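Local atomic coordinates of acetone carboxylase alpha subunit (Xanthobacter autotrophicus Py2, PDB entry 5M45), a protein that forms the alpha subunit of a multi-chain carboxylase, belongs to the hydantoinase B/oxoprolinase family and carries a bound manganese ion. Residues Ile705-Ala719 with Trp736-Ile749. Residues are numbered along the deposited sequence; the frame is centred on the assembly and turned at random.
Sequences ILAKDAGTQVRQMFA and WDLPDSWTLPEEEI. Unlike the reference sequence in segment 736-749: D737 (reference Ser).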
ATOM      1  N   ILE A 705      41.255   9.933 -17.573  1.00 17.52           N
ATOM      2  CA  ILE A 705      40.480   8.688 -17.699  1.00 17.42           C
ATOM      3  C   ILE A 705      41.372   7.484 -17.329  1.00 18.05           C
ATOM      4  O   ILE A 705      40.969   6.614 -16.525  1.00 17.60           O
ATOM      5  CB  ILE A 705      39.914   8.495 -19.122  1.00 17.04           C
ATOM      6  CG1 ILE A 705      38.884   9.598 -19.438  1.00 16.40           C
ATOM      7  CG2 ILE A 705      39.291   7.096 -19.271  1.00 16.93           C
ATOM      8  CD1 ILE A 705      38.540   9.753 -20.916  1.00 15.98           C
ATOM      9  N   LEU A 706      42.585   7.444 -17.891  1.00 18.72           N
ATOM     10  CA  LEU A 706      43.529   6.365 -17.559  1.00 19.52           C
ATOM     11  C   LEU A 706      43.831   6.306 -16.052  1.00 20.12           C
ATOM     12  O   LEU A 706      43.925   5.225 -15.487  1.00 20.61           O
ATOM     13  CB  LEU A 706      44.819   6.508 -18.369  1.00 20.67           C
ATOM     14  CG  LEU A 706      44.738   6.215 -19.869  1.00 20.64           C
ATOM     15  CD1 LEU A 706      46.008   6.719 -20.535  1.00 21.41           C
ATOM     16  CD2 LEU A 706      44.572   4.728 -20.104  1.00 21.08           C
ATOM     17  N   ALA A 707      43.956   7.465 -15.398  1.00 20.04           N
ATOM     18  CA  ALA A 707      44.202   7.530 -13.954  1.00 20.70           C
ATOM     19  C   ALA A 707      42.935   7.379 -13.070  1.00 20.37           C
ATOM     20  O   ALA A 707      43.028   7.419 -11.848  1.00 20.37           O
ATOM     21  CB  ALA A 707      44.922   8.835 -13.613  1.00 21.06           C
ATOM     22  N   LYS A 708      41.766   7.216 -13.672  1.00 19.96           N
ATOM     23  CA  LYS A 708      40.484   7.167 -12.936  1.00 20.18           C
ATOM     24  C   LYS A 708      40.176   8.415 -12.083  1.00 19.97           C
ATOM     25  O   LYS A 708      39.574   8.347 -11.033  1.00 20.40           O
ATOM     26  CB  LYS A 708      40.365   5.841 -12.185  1.00 21.14           C
ATOM     27  CG  LYS A 708      40.267   4.709 -13.217  1.00 21.41           C
ATOM     28  CD  LYS A 708      40.336   3.355 -12.615  1.00 22.31           C
ATOM     29  CE  LYS A 708      40.599   2.362 -13.739  1.00 22.88           C
ATOM     30  NZ  LYS A 708      40.886   1.065 -13.144  1.00 23.85           N
ATOM     31  N   ASP A 709      40.573   9.568 -12.611  1.00 19.65           N
ATOM     32  CA  ASP A 709      40.479  10.862 -11.937  1.00 19.44           C
ATOM     33  C   ASP A 709      39.161  11.551 -12.321  1.00 18.06           C
ATOM     34  O   ASP A 709      39.079  12.268 -13.320  1.00 17.29           O
ATOM     35  CB  ASP A 709      41.729  11.693 -12.290  1.00 20.46           C
ATOM     36  CG  ASP A 709      41.790  13.019 -11.570  1.00 21.82           C
ATOM     37  OD1 ASP A 709      40.868  13.308 -10.731  1.00 22.91           O
ATOM     38  OD2 ASP A 709      42.803  13.753 -11.824  1.00 22.20           O
ATOM     39  N   ALA A 710      38.137  11.251 -11.517  1.00 17.04           N
ATOM     40  CA  ALA A 710      36.829  11.921 -11.512  1.00 16.18           C
ATOM     41  C   ALA A 710      36.068  11.491 -10.257  1.00 16.23           C
ATOM     42  O   ALA A 710      36.403  10.493  -9.623  1.00 16.55           O
ATOM     43  CB  ALA A 710      36.005  11.560 -12.753  1.00 15.52           C
ATOM     44  N   GLY A 711      35.023  12.219  -9.895  1.00 15.54           N
ATOM     45  CA  GLY A 711      34.226  11.863  -8.726  1.00 15.40           C
ATOM     46  C   GLY A 711      33.517  10.516  -8.860  1.00 14.80           C
ATOM     47  O   GLY A 711      33.350   9.983  -9.972  1.00 14.06           O
ATOM     48  N   THR A 712      33.120   9.954  -7.721  1.00 14.92           N
ATOM     49  CA  THR A 712      32.478   8.636  -7.722  1.00 14.78           C
ATOM     50  C   THR A 712      31.211   8.609  -8.577  1.00 14.19           C
ATOM     51  O   THR A 712      30.926   7.602  -9.223  1.00 13.99           O
ATOM     52  CB  THR A 712      32.164   8.139  -6.310  1.00 15.39           C
ATOM     53  OG1 THR A 712      31.356   9.094  -5.643  1.00 15.50           O
ATOM     54  CG2 THR A 712      33.420   7.949  -5.493  1.00 16.24           C
ATOM     55  N   GLN A 713      30.473   9.713  -8.596  1.00 13.75           N
ATOM     56  CA  GLN A 713      29.247   9.784  -9.385  1.00 13.42           C
ATOM     57  C   GLN A 713      29.502   9.682 -10.907  1.00 13.11           C
ATOM     58  O   GLN A 713      28.717   9.044 -11.601  1.00 13.37           O
ATOM     59  CB  GLN A 713      28.393  11.021  -9.030  1.00 13.28           C
ATOM     60  CG  GLN A 713      28.957  12.388  -9.410  1.00 13.16           C
ATOM     61  CD  GLN A 713      30.046  12.927  -8.496  1.00 13.70           C
ATOM     62  OE1 GLN A 713      30.430  12.339  -7.487  1.00 14.52           O
ATOM     63  NE2 GLN A 713      30.561  14.072  -8.855  1.00 13.88           N
ATOM     64  N   VAL A 714      30.602  10.252 -11.400  1.00 12.78           N
ATOM     65  CA  VAL A 714      30.966  10.124 -12.810  1.00 12.52           C
ATOM     66  C   VAL A 714      31.385   8.664 -13.148  1.00 12.80           C
ATOM     67  O   VAL A 714      30.913   8.059 -14.130  1.00 12.50           O
ATOM     68  CB  VAL A 714      32.072  11.127 -13.192  1.00 12.63           C
ATOM     69  CG1 VAL A 714      32.552  10.913 -14.626  1.00 12.49           C
ATOM     70  CG2 VAL A 714      31.579  12.553 -13.033  1.00 12.61           C
ATOM     71  N   ARG A 715      32.245   8.088 -12.315  1.00 13.42           N
ATOM     72  CA  ARG A 715      32.693   6.700 -12.543  1.00 13.70           C
ATOM     73  C   ARG A 715      31.562   5.674 -12.445  1.00 13.31           C
ATOM     74  O   ARG A 715      31.540   4.733 -13.235  1.00 13.29           O
ATOM     75  CB  ARG A 715      33.828   6.350 -11.610  1.00 14.70           C
ATOM     76  CG  ARG A 715      35.074   7.136 -11.981  1.00 15.55           C
ATOM     77  CD  ARG A 715      36.250   6.757 -11.137  1.00 16.61           C
ATOM     78  NE  ARG A 715      36.224   7.592  -9.944  1.00 17.24           N
ATOM     79  CZ  ARG A 715      36.356   7.166  -8.708  1.00 17.92           C
ATOM     80  NH1 ARG A 715      36.560   5.891  -8.420  1.00 18.75           N
ATOM     81  NH2 ARG A 715      36.304   8.053  -7.745  1.00 18.34           N
ATOM     82  N   GLN A 716      30.650   5.834 -11.493  1.00 12.92           N
ATOM     83  CA  GLN A 716      29.518   4.902 -11.386  1.00 12.99           C
ATOM     84  C   GLN A 716      28.646   4.952 -12.647  1.00 12.37           C
ATOM     85  O   GLN A 716      28.232   3.885 -13.139  1.00 12.29           O
ATOM     86  CB  GLN A 716      28.664   5.196 -10.144  1.00 13.10           C
ATOM     87  CG  GLN A 716      27.636   4.129  -9.826  1.00 13.30           C
ATOM     88  CD  GLN A 716      26.382   4.220 -10.713  1.00 12.91           C
ATOM     89  OE1 GLN A 716      26.011   5.298 -11.186  1.00 12.36           O
ATOM     90  NE2 GLN A 716      25.731   3.076 -10.928  1.00 13.20           N
ATOM     91  N   MET A 717      28.393   6.150 -13.170  1.00 11.96           N
ATOM     92  CA  MET A 717      27.598   6.317 -14.408  1.00 11.79           C
ATOM     93  C   MET A 717      28.195   5.554 -15.614  1.00 11.66           C
ATOM     94  O   MET A 717      27.486   4.757 -16.262  1.00 11.43           O
ATOM     95  CB  MET A 717      27.422   7.802 -14.738  1.00 11.86           C
ATOM     96  CG  MET A 717      26.527   8.095 -15.929  1.00 11.98           C
ATOM     97  SD  MET A 717      26.762   9.756 -16.638  1.00 12.22           S
ATOM     98  CE  MET A 717      28.266   9.512 -17.637  1.00 12.38           C
ATOM     99  N   PHE A 718      29.478   5.768 -15.880  1.00 11.49           N
ATOM    100  CA  PHE A 718      30.165   5.009 -16.950  1.00 11.60           C
ATOM    101  C   PHE A 718      30.192   3.506 -16.669  1.00 12.03           C
ATOM    102  O   PHE A 718      29.842   2.716 -17.557  1.00 12.32           O
ATOM    103  CB  PHE A 718      31.584   5.553 -17.219  1.00 11.71           C
ATOM    104  CG  PHE A 718      31.591   6.894 -17.938  1.00 11.27           C
ATOM    105  CD1 PHE A 718      31.149   6.999 -19.258  1.00 11.06           C
ATOM    106  CD2 PHE A 718      32.010   8.052 -17.293  1.00 11.24           C
ATOM    107  CE1 PHE A 718      31.171   8.217 -19.917  1.00 10.79           C
ATOM    108  CE2 PHE A 718      31.998   9.281 -17.937  1.00 10.93           C
ATOM    109  CZ  PHE A 718      31.598   9.353 -19.265  1.00 10.70           C
ATOM    110  N   ALA A 719      30.505   3.080 -15.437  1.00 12.25           N
ATOM    111  CA  ALA A 719      30.590   1.639 -15.179  1.00 12.65           C
ATOM    112  C   ALA A 719      29.267   0.920 -15.417  1.00 12.74           C
ATOM    113  O   ALA A 719      29.250  -0.165 -16.014  1.00 12.88           O
ATOM    114  CB  ALA A 719      31.108   1.348 -13.793  1.00 13.16           C
ATOM    115  N   TRP A 736      38.641   7.227 -27.060  1.00 17.09           N
ATOM    116  CA  TRP A 736      39.745   7.631 -26.170  1.00 17.38           C
ATOM    117  C   TRP A 736      41.039   6.805 -26.316  1.00 18.15           C
ATOM    118  O   TRP A 736      42.004   7.000 -25.549  1.00 18.39           O
ATOM    119  CB  TRP A 736      39.262   7.616 -24.715  1.00 16.86           C
ATOM    120  CG  TRP A 736      38.256   8.691 -24.382  1.00 16.27           C
ATOM    121  CD1 TRP A 736      36.961   8.515 -24.001  1.00 15.73           C
ATOM    122  CD2 TRP A 736      38.484  10.109 -24.392  1.00 16.38           C
ATOM    123  NE1 TRP A 736      36.368   9.719 -23.779  1.00 15.63           N
ATOM    124  CE2 TRP A 736      37.281  10.725 -24.005  1.00 15.95           C
ATOM    125  CE3 TRP A 736      39.591  10.912 -24.698  1.00 16.84           C
ATOM    126  CZ2 TRP A 736      37.142  12.129 -23.907  1.00 16.02           C
ATOM    127  CZ3 TRP A 736      39.451  12.312 -24.590  1.00 16.89           C
ATOM    128  CH2 TRP A 736      38.240  12.894 -24.211  1.00 16.32           C
ATOM    129  N   ASP A 737      41.061   5.895 -27.289  1.00 19.09           N
ATOM    130  CA  ASP A 737      42.244   5.046 -27.590  1.00 19.95           C
ATOM    131  C   ASP A 737      42.756   4.339 -26.330  1.00 20.01           C
ATOM    132  O   ASP A 737      43.940   4.417 -25.990  1.00 20.72           O
ATOM    133  CB  ASP A 737      43.299   5.910 -28.269  1.00 20.85           C
ATOM    134  CG  ASP A 737      44.499   5.119 -28.780  1.00 22.44           C
ATOM    135  OD1 ASP A 737      44.330   3.979 -29.254  1.00 23.07           O
ATOM    136  OD2 ASP A 737      45.652   5.666 -28.729  1.00 23.09           O
ATOM    137  N   LEU A 738      41.855   3.690 -25.602  1.00 19.60           N
ATOM    138  CA  LEU A 738      42.210   3.048 -24.317  1.00 19.65           C
ATOM    139  C   LEU A 738      42.701   1.616 -24.552  1.00 20.38           C
ATOM    140  O   LEU A 738      42.139   0.908 -25.359  1.00 19.81           O
ATOM    141  CB  LEU A 738      41.032   3.040 -23.339  1.00 18.79           C
ATOM    142  CG  LEU A 738      40.447   4.443 -23.056  1.00 18.25           C
ATOM    143  CD1 LEU A 738      39.163   4.351 -22.255  1.00 17.84           C
ATOM    144  CD2 LEU A 738      41.454   5.334 -22.336  1.00 18.41           C
ATOM    145  N   PRO A 739      43.752   1.190 -23.828  1.00 21.45           N
ATOM    146  CA  PRO A 739      44.203  -0.178 -23.942  1.00 22.59           C
ATOM    147  C   PRO A 739      43.223  -1.171 -23.264  1.00 22.70           C
ATOM    148  O   PRO A 739      42.469  -0.791 -22.358  1.00 22.01           O
ATOM    149  CB  PRO A 739      45.524  -0.152 -23.181  1.00 22.87           C
ATOM    150  CG  PRO A 739      45.302   0.850 -22.105  1.00 22.25           C
ATOM    151  CD  PRO A 739      44.478   1.908 -22.766  1.00 21.71           C
ATOM    152  N   ASP A 740      43.264  -2.425 -23.704  1.00 23.83           N
ATOM    153  CA  ASP A 740      42.471  -3.488 -23.085  1.00 24.24           C
ATOM    154  C   ASP A 740      42.769  -3.747 -21.605  1.00 23.66           C
ATOM    155  O   ASP A 740      41.888  -4.227 -20.888  1.00 22.70           O
ATOM    156  CB  ASP A 740      42.566  -4.807 -23.888  1.00 25.52           C
ATOM    157  CG  ASP A 740      41.881  -4.721 -25.254  1.00 26.45           C
ATOM    158  OD1 ASP A 740      41.076  -3.796 -25.483  1.00 26.63           O
ATOM    159  OD2 ASP A 740      42.166  -5.574 -26.114  1.00 28.73           O
ATOM    160  N   SER A 741      43.967  -3.401 -21.148  1.00 23.47           N
ATOM    161  CA  SER A 741      44.329  -3.502 -19.725  1.00 23.28           C
ATOM    162  C   SER A 741      43.598  -2.484 -18.797  1.00 22.01           C
ATOM    163  O   SER A 741      43.563  -2.682 -17.592  1.00 22.72           O
ATOM    164  CB  SER A 741      45.830  -3.329 -19.579  1.00 23.64           C
ATOM    165  OG  SER A 741      46.203  -2.070 -20.117  1.00 23.82           O
ATOM    166  N   TRP A 742      43.048  -1.402 -19.354  1.00 20.75           N
ATOM    167  CA  TRP A 742      42.202  -0.468 -18.592  1.00 19.66           C
ATOM    168  C   TRP A 742      40.788  -1.060 -18.448  1.00 18.74           C
ATOM    169  O   TRP A 742      40.200  -1.451 -19.441  1.00 18.25           O
ATOM    170  CB  TRP A 742      42.129   0.902 -19.307  1.00 19.04           C
ATOM    171  CG  TRP A 742      41.324   1.988 -18.609  1.00 18.20           C
ATOM    172  CD1 TRP A 742      41.784   2.894 -17.724  1.00 18.10           C
ATOM    173  CD2 TRP A 742      39.923   2.260 -18.768  1.00 17.49           C
ATOM    174  NE1 TRP A 742      40.769   3.722 -17.309  1.00 17.57           N
ATOM    175  CE2 TRP A 742      39.611   3.353 -17.934  1.00 17.17           C
ATOM    176  CE3 TRP A 742      38.893   1.681 -19.530  1.00 17.18           C
ATOM    177  CZ2 TRP A 742      38.321   3.888 -17.855  1.00 16.43           C
ATOM    178  CZ3 TRP A 742      37.608   2.211 -19.438  1.00 16.57           C
ATOM    179  CH2 TRP A 742      37.354   3.314 -18.622  1.00 16.36           C
ATOM    180  N   THR A 743      40.281  -1.137 -17.217  1.00 18.45           N
ATOM    181  CA  THR A 743      38.907  -1.594 -16.954  1.00 18.14           C
ATOM    182  C   THR A 743      38.273  -0.698 -15.861  1.00 17.74           C
ATOM    183  O   THR A 743      39.005  -0.087 -15.048  1.00 18.18           O
ATOM    184  CB  THR A 743      38.822  -3.067 -16.489  1.00 18.63           C
ATOM    185  OG1 THR A 743      39.472  -3.218 -15.223  1.00 19.23           O
ATOM    186  CG2 THR A 743      39.501  -4.034 -17.520  1.00 19.19           C
ATOM    187  N   LEU A 744      36.936  -0.634 -15.859  1.00 17.13           N
ATOM    188  CA  LEU A 744      36.160   0.176 -14.907  1.00 16.62           C
ATOM    189  C   LEU A 744      35.017  -0.636 -14.250  1.00 16.09           C
ATOM    190  O   LEU A 744      33.812  -0.371 -14.512  1.00 15.72           O
ATOM    191  CB  LEU A 744      35.663   1.448 -15.594  1.00 16.41           C
ATOM    192  CG  LEU A 744      35.205   2.571 -14.647  1.00 16.41           C
ATOM    193  CD1 LEU A 744      36.375   3.283 -13.932  1.00 16.94           C
ATOM    194  CD2 LEU A 744      34.314   3.539 -15.425  1.00 16.30           C
ATOM    195  N   PRO A 745      35.376  -1.623 -13.417  1.00 16.35           N
ATOM    196  CA  PRO A 745      34.311  -2.364 -12.708  1.00 16.38           C
ATOM    197  C   PRO A 745      33.652  -1.492 -11.621  1.00 16.42           C
ATOM    198  O   PRO A 745      34.326  -0.771 -10.874  1.00 16.23           O
ATOM    199  CB  PRO A 745      35.052  -3.550 -12.088  1.00 16.78           C
ATOM    200  CG  PRO A 745      36.465  -3.094 -11.927  1.00 17.15           C
ATOM    201  CD  PRO A 745      36.729  -2.102 -13.054  1.00 16.86           C
ATOM    202  N   GLU A 746      32.339  -1.574 -11.539  1.00 16.56           N
ATOM    203  CA  GLU A 746      31.588  -0.741 -10.601  1.00 16.99           C
ATOM    204  C   GLU A 746      31.965  -1.007  -9.139  1.00 18.09           C
ATOM    205  O   GLU A 746      31.942  -0.098  -8.316  1.00 17.56           O
ATOM    206  CB  GLU A 746      30.076  -0.939 -10.790  1.00 16.28           C
ATOM    207  CG  GLU A 746      29.216   0.188 -10.200  1.00 15.76           C
ATOM    208  CD  GLU A 746      27.736   0.030 -10.490  1.00 15.37           C
ATOM    209  OE1 GLU A 746      27.378  -0.718 -11.433  1.00 14.94           O
ATOM    210  OE2 GLU A 746      26.906   0.621  -9.766  1.00 15.29           O
ATOM    211  N   GLU A 747      32.329  -2.251  -8.846  1.00 19.78           N
ATOM    212  CA  GLU A 747      32.676  -2.673  -7.478  1.00 21.40           C
ATOM    213  C   GLU A 747      33.942  -2.017  -6.955  1.00 21.84           C
ATOM    214  O   GLU A 747      34.128  -1.999  -5.759  1.00 22.55           O
ATOM    215  CB  GLU A 747      32.860  -4.191  -7.373  1.00 22.81           C
ATOM    216  CG  GLU A 747      31.616  -5.014  -7.673  1.00 23.96           C
ATOM    217  CD  GLU A 747      31.375  -5.280  -9.179  1.00 25.10           C
ATOM    218  OE1 GLU A 747      32.124  -4.800 -10.093  1.00 24.61           O
ATOM    219  OE2 GLU A 747      30.363  -5.963  -9.438  1.00 26.94           O
ATOM    220  N   GLU A 748      34.813  -1.499  -7.807  1.00 21.60           N
ATOM    221  CA  GLU A 748      36.058  -0.917  -7.309  1.00 23.13           C
ATOM    222  C   GLU A 748      35.910   0.547  -6.908  1.00 21.84           C
ATOM    223  O   GLU A 748      36.842   1.122  -6.378  1.00 22.03           O
ATOM    224  CB  GLU A 748      37.210  -1.107  -8.330  1.00 25.16           C
ATOM    225  CG  GLU A 748      37.759  -2.545  -8.356  1.00 27.67           C
ATOM    226  CD  GLU A 748      38.896  -2.758  -9.390  1.00 29.97           C
ATOM    227  OE1 GLU A 748      39.342  -3.918  -9.521  1.00 31.83           O
ATOM    228  OE2 GLU A 748      39.291  -1.781 -10.093  1.00 32.28           O
ATOM    229  N   ILE A 749      34.747   1.142  -7.122  1.00 19.98           N
ATOM    230  CA  ILE A 749      34.571   2.581  -6.856  1.00 19.67           C
ATOM    231  C   ILE A 749      34.477   2.888  -5.336  1.00 19.85           C
ATOM    232  O   ILE A 749      34.908   3.940  -4.900  1.00 21.04           O
ATOM    233  CB  ILE A 749      33.355   3.142  -7.647  1.00 18.36           C
ATOM    234  CG1 ILE A 749      33.594   2.972  -9.161  1.00 18.19           C
ATOM    235  CG2 ILE A 749      33.077   4.618  -7.322  1.00 18.29           C
ATOM    236  CD1 ILE A 749      32.322   3.109  -9.998  1.00 17.68           C
TER
HETATM  237  O   HOH W   1      42.206  -0.638 -15.090  1.00 25.06           O
HETATM  238  O   HOH W   2      36.615   5.997  -5.727  1.00 44.55           O
HETATM  239  O   HOH W   3      31.511  -1.615 -15.998  1.00 18.95           O
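W742, its CG anti to the backbone N (chi1 -178°), donates its indole NE1 to the backbone O of I705 at 3.0 Å, a bent bond (142°) that arrives above the carbonyl plane. K708 N donates to the same oxygen from the opposite face of its plane. That second bond belongs to the Schellman motif that closes helix 694-706, with K708 at positive phi just beyond its last turn. From there the extended K708 chain carries NZ to T743 O (2.9 Å), nearly along the C=O axis; a water accepting from both NZ and T743 N closes the link. I705 CD1 sits squarely over the five-membered ring of W736, 3.4 Å from its centroid, a CH-pi contact, while CG2 packs on W742 CZ2. The loop 736-749, which follows helix 726-735, packs back on the end of helix 694-706 and on helix 712-724. There Q716 NE2 gives E746 OE2 a nearly straight bond (3.0 Å, 174°); OE2 lies in the amide plane of Q716, but NE2 meets it from well above the carboxylate plane. E746 OE1 forms salt bridges with K723 and R339. R715 grips A710 O side-on through NE and NH2, and its NH1 donates to a water that donates to I749 O. Another water donates to both A719 O and L744 O. L744 CD2 packs on F718 CB at 3.8 Å.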